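Local coordinates for protein protease (Helicobacter pylori, PDB 5EUF) that is a zinc-dependent M16-family peptidase and virulence factor that probably cleaves the cytoplasmic domain of human junctional adhesion molecule A, compromising the gastric epithelial barrier, at residues B[31-42]-B[87-98]. Numbering follows the deposited sequence.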
# COMPACT_ATOMS: atom_id res chain seq x y z
N ILE B 31 30.08 4.33 -29.55
CA ILE B 31 29.43 3.20 -28.91
C ILE B 31 28.71 3.62 -27.63
O ILE B 31 28.88 4.75 -27.16
CB ILE B 31 30.43 2.08 -28.53
CG1 ILE B 31 31.35 2.54 -27.40
CG2 ILE B 31 31.22 1.61 -29.75
CD1 ILE B 31 32.23 1.45 -26.85
N GLU B 32 27.92 2.71 -27.08
CA GLU B 32 27.32 2.92 -25.76
C GLU B 32 27.47 1.67 -24.91
O GLU B 32 27.14 0.56 -25.35
CB GLU B 32 25.85 3.31 -25.88
CG GLU B 32 25.20 3.54 -24.52
CD GLU B 32 23.80 4.10 -24.61
OE1 GLU B 32 22.89 3.55 -23.96
OE2 GLU B 32 23.61 5.10 -25.33
N VAL B 33 27.97 1.84 -23.69
CA VAL B 33 28.19 0.73 -22.78
C VAL B 33 27.11 0.69 -21.71
O VAL B 33 27.08 1.54 -20.82
CB VAL B 33 29.57 0.81 -22.10
CG1 VAL B 33 29.83 -0.43 -21.27
CG2 VAL B 33 30.66 0.99 -23.15
N ASP B 34 26.23 -0.31 -21.79
CA ASP B 34 25.11 -0.41 -20.86
C ASP B 34 25.30 -1.49 -19.79
O ASP B 34 25.79 -2.58 -20.07
CB ASP B 34 23.81 -0.69 -21.61
CG ASP B 34 23.24 0.54 -22.28
OD1 ASP B 34 23.77 0.94 -23.33
OD2 ASP B 34 22.26 1.10 -21.74
N VAL B 35 24.89 -1.16 -18.57
CA VAL B 35 24.75 -2.15 -17.51
C VAL B 35 23.33 -2.11 -16.99
O VAL B 35 22.90 -1.12 -16.39
CB VAL B 35 25.73 -1.90 -16.35
CG1 VAL B 35 25.40 -2.82 -15.19
CG2 VAL B 35 27.16 -2.11 -16.81
N LEU B 36 22.58 -3.18 -17.23
CA LEU B 36 21.19 -3.25 -16.81
C LEU B 36 21.03 -4.14 -15.58
O LEU B 36 21.51 -5.27 -15.55
CB LEU B 36 20.32 -3.78 -17.94
CG LEU B 36 20.57 -3.25 -19.34
CD1 LEU B 36 19.67 -3.96 -20.33
CD2 LEU B 36 20.36 -1.75 -19.39
N TYR B 37 20.34 -3.63 -14.56
CA TYR B 37 19.98 -4.43 -13.41
C TYR B 37 18.48 -4.69 -13.42
O TYR B 37 17.69 -3.75 -13.53
CB TYR B 37 20.41 -3.75 -12.11
CG TYR B 37 21.90 -3.71 -11.89
CD1 TYR B 37 22.58 -4.81 -11.36
CD2 TYR B 37 22.64 -2.58 -12.20
CE1 TYR B 37 23.94 -4.77 -11.15
CE2 TYR B 37 24.00 -2.53 -12.00
CZ TYR B 37 24.65 -3.63 -11.48
OH TYR B 37 26.01 -3.59 -11.28
N LYS B 38 18.09 -5.95 -13.29
CA LYS B 38 16.68 -6.31 -13.27
C LYS B 38 16.05 -5.95 -11.93
O LYS B 38 15.51 -6.81 -11.23
CB LYS B 38 16.50 -7.81 -13.54
CG LYS B 38 17.09 -8.27 -14.86
CD LYS B 38 16.93 -9.78 -15.03
CE LYS B 38 17.44 -10.24 -16.38
NZ LYS B 38 17.36 -11.72 -16.51
N VAL B 39 16.15 -4.67 -11.57
CA VAL B 39 15.59 -4.16 -10.32
C VAL B 39 14.87 -2.84 -10.54
O VAL B 39 15.29 -2.03 -11.36
CB VAL B 39 16.67 -3.92 -9.25
CG1 VAL B 39 16.09 -4.15 -7.87
CG2 VAL B 39 17.89 -4.79 -9.49
N GLY B 40 13.80 -2.63 -9.78
CA GLY B 40 13.07 -1.38 -9.85
C GLY B 40 12.28 -1.18 -8.58
O GLY B 40 12.54 -1.82 -7.56
N SER B 41 11.29 -0.30 -8.64
CA SER B 41 10.43 -0.05 -7.49
C SER B 41 9.50 -1.24 -7.25
O SER B 41 8.92 -1.37 -6.17
CB SER B 41 9.62 1.23 -7.70
OG SER B 41 8.75 1.11 -8.81
N ARG B 42 9.38 -2.10 -8.25
CA ARG B 42 8.50 -3.26 -8.15
C ARG B 42 9.11 -4.33 -7.25
O ARG B 42 8.43 -5.25 -6.80
CB ARG B 42 8.22 -3.85 -9.54
CG ARG B 42 9.25 -4.86 -9.99
CD ARG B 42 8.88 -5.50 -11.32
NE ARG B 42 9.48 -6.82 -11.44
CZ ARG B 42 8.82 -7.95 -11.26
NH1 ARG B 42 7.52 -7.92 -10.97
NH2 ARG B 42 9.44 -9.12 -11.38
N SER B 87 13.47 2.92 -13.06
CA SER B 87 12.04 2.94 -13.28
C SER B 87 11.36 1.91 -12.40
O SER B 87 11.93 1.45 -11.41
CB SER B 87 11.71 2.69 -14.76
OG SER B 87 12.22 1.44 -15.19
N PHE B 88 10.14 1.54 -12.77
CA PHE B 88 9.38 0.55 -12.01
C PHE B 88 10.04 -0.82 -12.03
O PHE B 88 10.01 -1.55 -11.04
CB PHE B 88 7.96 0.45 -12.56
CG PHE B 88 7.12 1.66 -12.30
CD1 PHE B 88 7.16 2.74 -13.17
CD2 PHE B 88 6.28 1.72 -11.20
CE1 PHE B 88 6.38 3.86 -12.94
CE2 PHE B 88 5.50 2.83 -10.96
CZ PHE B 88 5.55 3.90 -11.83
N ASP B 89 10.64 -1.17 -13.17
CA ASP B 89 11.07 -2.55 -13.41
C ASP B 89 12.57 -2.72 -13.59
O ASP B 89 13.12 -3.78 -13.30
CB ASP B 89 10.35 -3.10 -14.64
CG ASP B 89 8.85 -2.95 -14.55
OD1 ASP B 89 8.30 -3.11 -13.44
OD2 ASP B 89 8.21 -2.67 -15.59
N ILE B 90 13.23 -1.68 -14.08
CA ILE B 90 14.62 -1.80 -14.50
C ILE B 90 15.48 -0.62 -14.02
O ILE B 90 15.07 0.53 -14.10
CB ILE B 90 14.72 -1.93 -16.04
CG1 ILE B 90 16.17 -1.81 -16.52
CG2 ILE B 90 13.86 -0.88 -16.72
CD1 ILE B 90 16.30 -1.71 -18.03
N THR B 91 16.66 -0.94 -13.50
CA THR B 91 17.68 0.07 -13.21
C THR B 91 18.74 0.04 -14.31
O THR B 91 19.26 -1.03 -14.65
CB THR B 91 18.35 -0.16 -11.84
OG1 THR B 91 17.38 -0.06 -10.80
CG2 THR B 91 19.45 0.86 -11.61
N ARG B 92 19.06 1.20 -14.87
CA ARG B 92 19.89 1.25 -16.07
C ARG B 92 21.00 2.30 -16.03
O ARG B 92 20.76 3.48 -15.78
CB ARG B 92 18.99 1.50 -17.29
CG ARG B 92 19.72 1.69 -18.60
CD ARG B 92 18.71 1.72 -19.74
NE ARG B 92 19.34 1.95 -21.04
CZ ARG B 92 19.41 3.13 -21.64
NH1 ARG B 92 20.00 3.24 -22.82
NH2 ARG B 92 18.90 4.21 -21.05
N TYR B 93 22.23 1.85 -16.28
CA TYR B 93 23.39 2.73 -16.36
C TYR B 93 24.03 2.62 -17.74
O TYR B 93 24.08 1.53 -18.31
CB TYR B 93 24.43 2.38 -15.29
CG TYR B 93 23.90 2.32 -13.87
CD1 TYR B 93 23.94 3.43 -13.04
CD2 TYR B 93 23.38 1.14 -13.35
CE1 TYR B 93 23.47 3.38 -11.74
CE2 TYR B 93 22.91 1.07 -12.05
CZ TYR B 93 22.95 2.20 -11.25
OH TYR B 93 22.48 2.14 -9.96
N PHE B 94 24.53 3.73 -18.28
CA PHE B 94 25.22 3.68 -19.57
C PHE B 94 26.24 4.79 -19.76
O PHE B 94 26.08 5.91 -19.26
CB PHE B 94 24.20 3.71 -20.72
CG PHE B 94 23.38 4.96 -20.78
CD1 PHE B 94 23.81 6.07 -21.50
CD2 PHE B 94 22.15 5.03 -20.13
CE1 PHE B 94 23.06 7.22 -21.55
CE2 PHE B 94 21.39 6.18 -20.18
CZ PHE B 94 21.84 7.28 -20.89
N ILE B 95 27.30 4.47 -20.50
CA ILE B 95 28.33 5.44 -20.86
C ILE B 95 28.33 5.68 -22.37
O ILE B 95 28.38 4.73 -23.15
CB ILE B 95 29.74 4.98 -20.43
CG1 ILE B 95 29.85 4.90 -18.91
CG2 ILE B 95 30.80 5.91 -20.98
CD1 ILE B 95 31.21 4.45 -18.42
N LYS B 96 28.27 6.95 -22.77
CA LYS B 96 28.39 7.33 -24.17
C LYS B 96 29.82 7.70 -24.51
O LYS B 96 30.34 8.69 -24.00
CB LYS B 96 27.46 8.50 -24.50
CG LYS B 96 26.01 8.12 -24.71
CD LYS B 96 25.86 7.29 -25.97
CE LYS B 96 26.30 8.07 -27.20
NZ LYS B 96 26.10 7.28 -28.44
N THR B 97 30.46 6.90 -25.36
CA THR B 97 31.85 7.18 -25.74
C THR B 97 32.22 6.51 -27.05
O THR B 97 31.36 6.16 -27.86
CB THR B 97 32.82 6.74 -24.63
OG1 THR B 97 34.17 6.95 -25.07
CG2 THR B 97 32.62 5.27 -24.28
N SER B 98 33.52 6.33 -27.27
CA SER B 98 34.01 5.64 -28.46
C SER B 98 34.52 4.25 -28.09
O SER B 98 34.57 3.90 -26.91
CB SER B 98 35.11 6.44 -29.15
OG SER B 98 36.20 6.66 -28.27
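Val35 and Tyr93 form one of four hydrogen-bonded pairs in an antiparallel ladder that runs from Ile31–Thr97 to Tyr37–Thr91, a worked example of how two neighbouring strands give their sheet one largely apolar and one more charged face. Strands 30-37 and 91-98 lie inside the mixed sheet of the N-terminal peptidase M16 domain. On the packed face, Val33 CB approaches Ile95 CB to 4.5 Å, and helix 102-113 covers Val35 and Ile95 through Phe109. The rings of Tyr37 and Tyr93 meet rim to rim with planes at 86°, Tyr37 CD2 lying 3.7 Å from Tyr93 CE2. Beyond them, Tyr93 OH is hydrogen-bonded to Tyr187 OH, and the Tyr93 side chain lies about 4 Å from that of Glu56, the probable proton acceptor.

The other face is more polar and partly open to solvent at Arg92, Phe94 and Lys96. Arg92, extended with CG opposite the backbone N (chi1 175°), forms a salt-bridge network with Asp34 and Glu32: NE lies 3.1 Å from Asp34 OD2, and NH1 also 3.1 Å from Glu32 OE1. Phe94 CD2 lies over one face of the guanidinium, offset toward its rim, while Leu36 CD2 flanks the arginine's methylenes, 3.6 Å from Arg92 CG. Helix 365-376 touches both acids through Ala369.

Where the strands end, Thr91 OG1 donates to Val39 O from above the carbonyl plane. Farther on, Arg42 N bonds to Phe88 O at 2.9 Å, in the carbonyl plane.

One guanidinium thus bridges two carboxylates on the same sheet face, its positive charge probably balancing part of theirs.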